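Local coordinates for protein myosin-2 (Saccharomyces cerevisiae, PDB 6IXO) that carries organelles and other cargo along actin cables, binding their receptors through the globular tail domain described here, at residues E12-L17 with F68-Q73; N176-S181 with Y262-L267; N235-I240 with Q284-T289. All coordinates share one frame; numbering follows the deposited sequence.

Contact 1. Residues E12-L17 with F68-Q73; sequences ELYRLL and FGLTKQ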
loop_
_atom_site.group_PDB
_atom_site.type_symbol
_atom_site.label_atom_id
_atom_site.label_comp_id
_atom_site.label_asym_id
_atom_site.label_seq_id
_atom_site.Cartn_x
_atom_site.Cartn_y
_atom_site.Cartn_z
ATOM N N GLU A 12 -13.680 -38.468 -13.173
ATOM C CA GLU A 12 -12.363 -37.909 -13.500
ATOM C C GLU A 12 -12.079 -36.703 -12.617
ATOM O O GLU A 12 -10.954 -36.551 -12.126
ATOM C CB GLU A 12 -12.251 -37.528 -14.982
ATOM C CG GLU A 12 -10.854 -36.973 -15.346
ATOM C CD GLU A 12 -10.597 -36.759 -16.838
ATOM O OE1 GLU A 12 -11.534 -36.810 -17.676
ATOM O OE2 GLU A 12 -9.415 -36.539 -17.167
ATOM N N LEU A 13 -13.080 -35.850 -12.392
ATOM C CA LEU A 13 -12.880 -34.670 -11.541
ATOM C C LEU A 13 -12.462 -35.105 -10.154
ATOM O O LEU A 13 -11.532 -34.564 -9.559
ATOM C CB LEU A 13 -14.144 -33.826 -11.430
ATOM C CG LEU A 13 -14.272 -32.628 -12.345
ATOM C CD1 LEU A 13 -15.688 -32.087 -12.232
ATOM C CD2 LEU A 13 -13.196 -31.542 -11.986
ATOM N N TYR A 14 -13.168 -36.120 -9.656
ATOM C CA TYR A 14 -12.956 -36.602 -8.311
ATOM C C TYR A 14 -11.542 -37.109 -8.104
ATOM O O TYR A 14 -10.904 -36.788 -7.105
ATOM C CB TYR A 14 -13.951 -37.731 -7.985
ATOM C CG TYR A 14 -13.892 -38.130 -6.539
ATOM C CD1 TYR A 14 -13.027 -39.134 -6.109
ATOM C CD2 TYR A 14 -14.680 -37.480 -5.589
ATOM C CE1 TYR A 14 -12.957 -39.492 -4.776
ATOM C CE2 TYR A 14 -14.627 -37.841 -4.252
ATOM C CZ TYR A 14 -13.756 -38.838 -3.853
ATOM O OH TYR A 14 -13.690 -39.196 -2.528
ATOM N N ARG A 15 -11.058 -37.922 -9.032
ATOM C CA ARG A 15 -9.684 -38.404 -8.947
ATOM C C ARG A 15 -8.678 -37.269 -9.062
ATOM O O ARG A 15 -7.607 -37.323 -8.448
ATOM C CB ARG A 15 -9.404 -39.433 -10.034
ATOM C CG ARG A 15 -10.322 -40.641 -9.996
ATOM C CD ARG A 15 -10.372 -41.258 -8.597
ATOM N NE ARG A 15 -11.017 -42.579 -8.588
ATOM C CZ ARG A 15 -11.077 -43.384 -7.527
ATOM N NH1 ARG A 15 -10.531 -43.007 -6.373
ATOM N NH2 ARG A 15 -11.679 -44.565 -7.620
ATOM N N LEU A 16 -8.982 -36.250 -9.857
ATOM C CA LEU A 16 -8.023 -35.109 -9.932
ATOM C C LEU A 16 -7.966 -34.381 -8.602
ATOM O O LEU A 16 -6.907 -33.952 -8.150
ATOM C CB LEU A 16 -8.394 -34.141 -11.055
ATOM C CG LEU A 16 -8.131 -34.721 -12.453
ATOM C CD1 LEU A 16 -8.926 -34.001 -13.531
ATOM C CD2 LEU A 16 -6.624 -34.704 -12.789
ATOM N N LEU A 17 -9.114 -34.245 -7.953
ATOM C CA LEU A 17 -9.171 -33.412 -6.757
ATOM C C LEU A 17 -8.647 -34.137 -5.511
ATOM O O LEU A 17 -8.052 -33.504 -4.638
ATOM C CB LEU A 17 -10.594 -32.915 -6.541
ATOM C CG LEU A 17 -11.068 -31.989 -7.666
ATOM C CD1 LEU A 17 -12.600 -31.881 -7.711
ATOM C CD2 LEU A 17 -10.453 -30.608 -7.532
ATOM N N PHE A 68 -17.766 -32.068 -3.856
ATOM C CA PHE A 68 -17.568 -33.509 -3.756
ATOM C C PHE A 68 -17.337 -33.920 -2.308
ATOM O O PHE A 68 -17.024 -35.060 -2.040
ATOM C CB PHE A 68 -16.391 -33.953 -4.627
ATOM C CG PHE A 68 -16.725 -34.046 -6.095
ATOM C CD1 PHE A 68 -17.455 -35.116 -6.583
ATOM C CD2 PHE A 68 -16.304 -33.064 -6.986
ATOM C CE1 PHE A 68 -17.770 -35.221 -7.929
ATOM C CE2 PHE A 68 -16.621 -33.153 -8.342
ATOM C CZ PHE A 68 -17.352 -34.244 -8.812
ATOM N N GLY A 69 -17.495 -32.979 -1.380
ATOM C CA GLY A 69 -17.280 -33.249 0.031
ATOM C C GLY A 69 -15.848 -33.625 0.379
ATOM O O GLY A 69 -15.599 -34.329 1.357
ATOM N N LEU A 70 -14.886 -33.150 -0.410
ATOM C CA LEU A 70 -13.486 -33.402 -0.087
ATOM C C LEU A 70 -13.022 -32.311 0.865
ATOM O O LEU A 70 -12.111 -31.521 0.555
ATOM C CB LEU A 70 -12.631 -33.439 -1.345
ATOM C CG LEU A 70 -12.968 -34.558 -2.338
ATOM C CD1 LEU A 70 -12.162 -34.346 -3.606
ATOM C CD2 LEU A 70 -12.657 -35.913 -1.733
ATOM N N THR A 71 -13.673 -32.261 2.021
ATOM C CA THR A 71 -13.466 -31.174 2.967
ATOM C C THR A 71 -12.048 -31.245 3.556
ATOM O O THR A 71 -11.402 -30.219 3.730
ATOM C CB THR A 71 -14.561 -31.197 4.061
ATOM O OG1 THR A 71 -14.810 -32.549 4.445
ATOM C CG2 THR A 71 -15.877 -30.639 3.498
ATOM N N LYS A 72 -11.546 -32.450 3.806
ATOM C CA LYS A 72 -10.165 -32.637 4.253
ATOM C C LYS A 72 -9.138 -32.228 3.198
ATOM O O LYS A 72 -8.104 -31.648 3.529
ATOM C CB LYS A 72 -9.938 -34.094 4.644
ATOM C CG LYS A 72 -8.492 -34.491 4.924
ATOM C CD LYS A 72 -8.419 -35.986 5.285
ATOM C CE LYS A 72 -7.041 -36.397 5.793
ATOM N NZ LYS A 72 -7.040 -37.787 6.336
ATOM N N GLN A 73 -9.406 -32.544 1.930
ATOM C CA GLN A 73 -8.506 -32.145 0.855
ATOM C C GLN A 73 -8.485 -30.616 0.763
ATOM O O GLN A 73 -7.445 -30.032 0.472
ATOM C CB GLN A 73 -8.909 -32.737 -0.501
ATOM C CG GLN A 73 -8.579 -34.224 -0.701
ATOM C CD GLN A 73 -9.482 -35.166 0.076
ATOM O OE1 GLN A 73 -10.501 -34.760 0.658
ATOM N NE2 GLN A 73 -9.114 -36.446 0.076
#
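Tyr-14 and Phe-68 meet as an offset edge-to-face pair, the tyrosine turning its edge to the phenylalanine face with the planes at 76° and the centroids 5.9 Å apart. Tyr-14 CD2 leads the approach, 3.8 Å from Phe-68 CD1. With CG anti to the backbone N (chi1 -172°), the tyrosine ring swings out from helix 6-18 and its far end reaches Leu-70, whose CD2 lies 3.5 Å from Tyr-14 OH. The receiving side is a helix-to-helix corner: Gly-69, at positive phi, is the C-prime residue of a Schellman motif that ends helix 53-67, and Leu-70 is the N-cap of helix 71-90. Aliphatic side chains complete the apolar packing, two of them against the Phe-68 ring. Leu-13 CB comes within 4.0 Å of Phe-68 CE2, while Leu-17 touches both Phe-68 and Leu-70, its CD1 crossing to Phe-68 CD2 and its CB packing 3.6 Å from Leu-70 CD1. Were Tyr-14 an alanine, Phe-68 would probably lose its edge-to-face partner and Leu-70 CD2 its aromatic neighbour. Leu-17 also touches Met-65 of helix 53-67 and Ile-408 of helix 403-415, near the chain's C-terminus.

Contact 2. Residues N176-S181 with Y262-L267; sequences NAVVIS and YNVTRL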
loop_
_atom_site.group_PDB
_atom_site.type_symbol
_atom_site.label_atom_id
_atom_site.label_comp_id
_atom_site.label_asym_id
_atom_site.label_seq_id
_atom_site.Cartn_x
_atom_site.Cartn_y
_atom_site.Cartn_z
ATOM N N ASN A 176 16.818 11.710 -0.028
ATOM C CA ASN A 176 17.730 12.365 -0.957
ATOM C C ASN A 176 16.934 13.254 -1.948
ATOM O O ASN A 176 17.315 14.369 -2.246
ATOM C CB ASN A 176 18.562 11.344 -1.729
ATOM C CG ASN A 176 19.712 12.002 -2.496
ATOM O OD1 ASN A 176 19.664 12.170 -3.719
ATOM N ND2 ASN A 176 20.736 12.400 -1.766
ATOM N N ALA A 177 15.822 12.723 -2.450
ATOM C CA ALA A 177 15.041 13.453 -3.458
ATOM C C ALA A 177 14.457 14.764 -2.914
ATOM O O ALA A 177 14.529 15.810 -3.566
ATOM C CB ALA A 177 13.916 12.549 -3.974
ATOM N N VAL A 178 13.851 14.710 -1.733
ATOM C CA VAL A 178 13.177 15.888 -1.174
ATOM C C VAL A 178 14.167 16.865 -0.534
ATOM O O VAL A 178 14.122 18.055 -0.794
ATOM C CB VAL A 178 12.116 15.461 -0.143
ATOM C CG1 VAL A 178 11.521 16.649 0.597
ATOM C CG2 VAL A 178 10.982 14.629 -0.845
ATOM N N VAL A 179 15.064 16.330 0.303
ATOM C CA VAL A 179 15.901 17.166 1.176
ATOM C C VAL A 179 17.201 17.591 0.514
ATOM O O VAL A 179 17.647 18.721 0.656
ATOM C CB VAL A 179 16.190 16.409 2.505
ATOM C CG1 VAL A 179 17.092 17.226 3.417
ATOM C CG2 VAL A 179 14.864 16.130 3.233
ATOM N N ILE A 180 17.821 16.680 -0.207
ATOM C CA ILE A 180 19.183 16.899 -0.686
ATOM C C ILE A 180 19.255 17.300 -2.169
ATOM O O ILE A 180 19.987 18.219 -2.507
ATOM C CB ILE A 180 20.062 15.610 -0.487
ATOM C CG1 ILE A 180 20.109 15.208 0.988
ATOM C CG2 ILE A 180 21.489 15.830 -1.048
ATOM C CD1 ILE A 180 20.855 16.236 1.878
ATOM N N SER A 181 18.546 16.584 -3.055
ATOM C CA SER A 181 18.671 16.834 -4.510
ATOM C C SER A 181 18.228 18.253 -4.860
ATOM O O SER A 181 17.256 18.776 -4.313
ATOM C CB SER A 181 17.854 15.848 -5.361
ATOM O OG SER A 181 16.486 16.228 -5.405
ATOM N N TYR A 262 10.083 23.880 -4.238
ATOM C CA TYR A 262 9.848 23.321 -5.582
ATOM C C TYR A 262 9.711 21.793 -5.493
ATOM O O TYR A 262 8.860 21.200 -6.165
ATOM C CB TYR A 262 10.981 23.679 -6.547
ATOM C CG TYR A 262 11.044 25.141 -6.934
ATOM C CD1 TYR A 262 10.011 26.010 -6.618
ATOM C CD2 TYR A 262 12.157 25.652 -7.613
ATOM C CE1 TYR A 262 10.080 27.375 -6.997
ATOM C CE2 TYR A 262 12.247 26.989 -7.968
ATOM C CZ TYR A 262 11.207 27.860 -7.668
ATOM O OH TYR A 262 11.287 29.197 -8.070
ATOM N N ASN A 263 10.544 21.155 -4.675
ATOM C CA ASN A 263 10.408 19.688 -4.517
ATOM C C ASN A 263 9.049 19.261 -3.972
ATOM O O ASN A 263 8.337 18.377 -4.537
ATOM C CB ASN A 263 11.522 19.185 -3.598
ATOM C CG ASN A 263 12.879 19.222 -4.257
ATOM O OD1 ASN A 263 12.975 19.423 -5.480
ATOM N ND2 ASN A 263 13.966 19.003 -3.452
ATOM N N VAL A 264 8.664 19.866 -2.864
ATOM C CA VAL A 264 7.410 19.546 -2.196
ATOM C C VAL A 264 6.163 19.922 -3.003
ATOM O O VAL A 264 5.156 19.175 -3.041
ATOM C CB VAL A 264 7.354 20.251 -0.811
ATOM C CG1 VAL A 264 6.099 19.900 -0.061
ATOM C CG2 VAL A 264 8.546 19.801 0.006
ATOM N N THR A 265 6.195 21.087 -3.647
ATOM C CA THR A 265 5.043 21.508 -4.423
ATOM C C THR A 265 4.788 20.491 -5.527
ATOM O O THR A 265 3.630 20.191 -5.856
ATOM C CB THR A 265 5.268 22.919 -5.039
ATOM O OG1 THR A 265 5.492 23.826 -3.956
ATOM C CG2 THR A 265 4.050 23.386 -5.850
ATOM N N ARG A 266 5.835 19.945 -6.124
ATOM C CA ARG A 266 5.600 18.999 -7.222
ATOM C C ARG A 266 4.830 17.779 -6.703
ATOM O O ARG A 266 3.964 17.247 -7.378
ATOM C CB ARG A 266 6.912 18.569 -7.869
ATOM C CG ARG A 266 7.578 19.685 -8.721
ATOM C CD ARG A 266 9.037 19.337 -9.043
ATOM N NE ARG A 266 9.176 18.151 -9.899
ATOM C CZ ARG A 266 10.349 17.627 -10.247
ATOM N NH1 ARG A 266 11.481 18.187 -9.826
ATOM N NH2 ARG A 266 10.397 16.555 -11.020
ATOM N N LEU A 267 5.146 17.352 -5.499
ATOM C CA LEU A 267 4.480 16.174 -4.931
ATOM C C LEU A 267 3.052 16.546 -4.576
ATOM O O LEU A 267 2.107 15.805 -4.843
ATOM C CB LEU A 267 5.248 15.655 -3.706
ATOM C CG LEU A 267 4.802 14.295 -3.156
ATOM C CD1 LEU A 267 4.765 13.192 -4.256
ATOM C CD2 LEU A 267 5.766 13.901 -2.035
#
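Asn-263 reaches from helix 254-273 to the last turn of helix 134-180 and supplies its amide nitrogen to two main-chain carbonyls there. The two helices pack in the all-helical cargo-binding tail, their short segments crossing at 139° between their N-to-C directions with axes 9.4 Å apart. The end they join is irregular: a wider pi-type turn spans 176-180, and Asn-176 O accepts from both Ile-180 N and Ser-181 N, the latter at 2.7 Å. Within this last turn, the oxygens of Ala-177 and Val-178 are met by side-chain donors. Val-178 O is supplied by Asn-263 ND2 at 2.8 Å, with an N-H...O angle of 157°; the acceptor lies close to the amide plane of the asparagine, whereas the donor stands above the carbonyl plane of Val-178. The same nitrogen gives a second, weak bond to Ser-181 O at 3.4 Å, so one NH2 group bridges two carbonyls three residues apart. Asn-263 has CG beside its own backbone N (chi1 -72°), which points its amide at the end of helix 134-180. Its other end, OD1, receives a weak hydrogen bond from Ser-183 OG, and Ile-180 O is met by Arg-256 NH1 from the same helix as Asn-263. Apolar packing between the segments is slight: Val-178 CG1 and Val-264 CG2 approach to 4.4 Å. Ala-177 O also lies near Asn-263 ND2, but at a poor angle for bonding; its donor is the hydroxyl of Ser-181, folded back along the helix so that OG stands 2.7 Å from Ala-177 O.

Contact 3. Residues N235-I240 with Q284-T289; sequences NYVDAI and QHLIQT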
loop_
_atom_site.group_PDB
_atom_site.type_symbol
_atom_site.label_atom_id
_atom_site.label_comp_id
_atom_site.label_asym_id
_atom_site.label_seq_id
_atom_site.Cartn_x
_atom_site.Cartn_y
_atom_site.Cartn_z
ATOM N N ASN A 235 2.363 10.944 4.588
ATOM C CA ASN A 235 2.656 11.268 5.996
ATOM C C ASN A 235 4.049 10.815 6.404
ATOM O O ASN A 235 4.764 11.517 7.168
ATOM C CB ASN A 235 1.646 10.634 6.949
ATOM C CG ASN A 235 0.346 11.404 6.979
ATOM O OD1 ASN A 235 0.372 12.618 6.979
ATOM N ND2 ASN A 235 -0.793 10.697 7.049
ATOM N N TYR A 236 4.401 9.632 5.914
ATOM C CA TYR A 236 5.696 9.021 6.181
ATOM C C TYR A 236 6.825 9.884 5.583
ATOM O O TYR A 236 7.796 10.207 6.250
ATOM C CB TYR A 236 5.776 7.621 5.584
ATOM C CG TYR A 236 7.004 6.848 6.064
ATOM C CD1 TYR A 236 7.050 6.315 7.354
ATOM C CD2 TYR A 236 8.082 6.617 5.213
ATOM C CE1 TYR A 236 8.192 5.584 7.812
ATOM C CE2 TYR A 236 9.217 5.842 5.632
ATOM C CZ TYR A 236 9.265 5.377 6.933
ATOM O OH TYR A 236 10.340 4.629 7.331
ATOM N N VAL A 237 6.696 10.219 4.310
ATOM C CA VAL A 237 7.688 11.104 3.665
ATOM C C VAL A 237 7.835 12.418 4.453
ATOM O O VAL A 237 8.933 12.904 4.707
ATOM C CB VAL A 237 7.256 11.390 2.217
ATOM C CG1 VAL A 237 8.010 12.585 1.637
ATOM C CG2 VAL A 237 7.436 10.116 1.353
ATOM N N ASP A 238 6.709 12.992 4.831
ATOM C CA ASP A 238 6.702 14.224 5.607
ATOM C C ASP A 238 7.543 14.071 6.876
ATOM O O ASP A 238 8.397 14.907 7.168
ATOM C CB ASP A 238 5.255 14.588 5.942
ATOM C CG ASP A 238 5.082 16.038 6.433
ATOM O OD1 ASP A 238 5.585 16.966 5.785
ATOM O OD2 ASP A 238 4.441 16.230 7.468
ATOM N N ALA A 239 7.294 13.002 7.642
ATOM C CA ALA A 239 7.956 12.821 8.951
ATOM C C ALA A 239 9.446 12.635 8.763
ATOM O O ALA A 239 10.260 13.362 9.376
ATOM C CB ALA A 239 7.344 11.545 9.737
ATOM N N ILE A 240 9.823 11.691 7.891
ATOM C CA ILE A 240 11.243 11.312 7.831
ATOM C C ILE A 240 12.051 12.445 7.174
ATOM O O ILE A 240 13.202 12.679 7.558
ATOM C CB ILE A 240 11.498 9.984 7.047
ATOM C CG1 ILE A 240 11.132 10.132 5.572
ATOM C CG2 ILE A 240 10.780 8.784 7.744
ATOM C CD1 ILE A 240 11.509 8.861 4.741
ATOM N N GLN A 284 2.251 18.847 5.455
ATOM C CA GLN A 284 2.264 20.175 6.048
ATOM C C GLN A 284 3.580 20.514 6.746
ATOM O O GLN A 284 3.946 21.677 6.816
ATOM C CB GLN A 284 1.108 20.335 7.040
ATOM C CG GLN A 284 -0.180 20.940 6.456
ATOM C CD GLN A 284 0.048 22.103 5.483
ATOM O OE1 GLN A 284 0.389 23.219 5.887
ATOM N NE2 GLN A 284 -0.154 21.841 4.198
ATOM N N HIS A 285 4.289 19.538 7.298
ATOM C CA HIS A 285 5.507 19.927 8.004
ATOM C C HIS A 285 6.556 20.362 7.040
ATOM O O HIS A 285 7.322 21.280 7.348
ATOM C CB HIS A 285 6.049 18.785 8.880
ATOM C CG HIS A 285 5.075 18.339 9.926
ATOM N ND1 HIS A 285 4.250 17.238 9.763
ATOM C CD2 HIS A 285 4.756 18.873 11.130
ATOM C CE1 HIS A 285 3.486 17.096 10.830
ATOM N NE2 HIS A 285 3.773 18.071 11.680
ATOM N N LEU A 286 6.653 19.664 5.913
ATOM C CA LEU A 286 7.589 20.084 4.842
ATOM C C LEU A 286 7.153 21.409 4.218
ATOM O O LEU A 286 7.966 22.339 3.986
ATOM C CB LEU A 286 7.666 19.018 3.742
ATOM C CG LEU A 286 8.333 17.733 4.203
ATOM C CD1 LEU A 286 8.261 16.724 3.071
ATOM C CD2 LEU A 286 9.823 18.078 4.547
ATOM N N ILE A 287 5.861 21.525 3.945
ATOM C CA ILE A 287 5.388 22.781 3.320
ATOM C C ILE A 287 5.692 23.975 4.272
ATOM O O ILE A 287 6.204 25.047 3.868
ATOM C CB ILE A 287 3.878 22.692 2.995
ATOM C CG1 ILE A 287 3.659 21.701 1.838
ATOM C CG2 ILE A 287 3.238 24.119 2.733
ATOM C CD1 ILE A 287 2.151 21.295 1.619
ATOM N N GLN A 288 5.369 23.799 5.543
ATOM C CA GLN A 288 5.532 24.917 6.480
ATOM C C GLN A 288 7.022 25.200 6.731
ATOM O O GLN A 288 7.409 26.327 6.992
ATOM C CB GLN A 288 4.797 24.611 7.782
ATOM C CG GLN A 288 3.269 24.788 7.657
ATOM C CD GLN A 288 2.515 24.254 8.871
ATOM O OE1 GLN A 288 3.024 24.299 9.991
ATOM N NE2 GLN A 288 1.294 23.726 8.645
ATOM N N THR A 289 7.856 24.168 6.674
ATOM C CA THR A 289 9.302 24.408 6.799
ATOM C C THR A 289 9.831 25.246 5.639
ATOM O O THR A 289 10.596 26.231 5.840
ATOM C CB THR A 289 10.052 23.084 6.887
ATOM O OG1 THR A 289 9.650 22.460 8.101
ATOM C CG2 THR A 289 11.604 23.276 6.905
#
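Val-237 meets Leu-286 through a loose apolar touch, Val-237 CG1 lying 4.4 Å from Leu-286 CD1, and its side chain also packs on Leu-170 of helix 134-180. One residue on, Asp-238 carries most of the contact. A chi1 of -165° turns the carboxylate of Asp-238 away from its own N and toward the first turn of helix 284-294. There OD1 takes the Leu-286 N-H at 2.9 Å on its syn lone pair, the side facing the other oxygen. Asp-238 OD2 accepts from His-285 ND1 at a short 2.5 Å, a His-carboxylate hydrogen bond lying in the imidazole plane at the ring edge, and draws a weak bond from His-285 N. The carboxylate thus binds amides of a helix's opening turn, joining segments 235-240 and 284-289, both in the DIL family region, with their directions 47° apart. The helix dipole there would probably stabilise the buried negative charge, and the ring bond probably helps to fix the rotation of the His-285 ring. The carboxylate and imidazole planes are 30° apart. Leu-286 CG is held close, 3.3 Å from Asp-238 OD1, by the neighbouring N-H bond, and the leucine continues onto Cys-241 and Leu-245, farther along the helix of Asp-238. Outside the pair, His-285 also touches Ile-370.

In the fold
Contacts 2 and 3 form one neighbourhood, with centres 11 Å apart and segments that alternate along the chain. Helix 284-294 joins them: Ile-287 CG1 packs 3.6 Å from Val-264 CG1, and Leu-286 CD1 lies 4.1 Å from Val-178 CG1. Four helices, 134-180, 223-247, 254-273 and 284-294, therefore share this buried region. Contact 1 stands apart, on the opposite side of the chain's centre, about 57 Å from contact 2 and 56 Å from contact 3 between centres; the nearest atoms are still about 45 and 40 Å away. It joins the first helix of this tail fragment, 6-18, to a helix corner, so the set comprises one contact near an end of the tail and two nearer its middle.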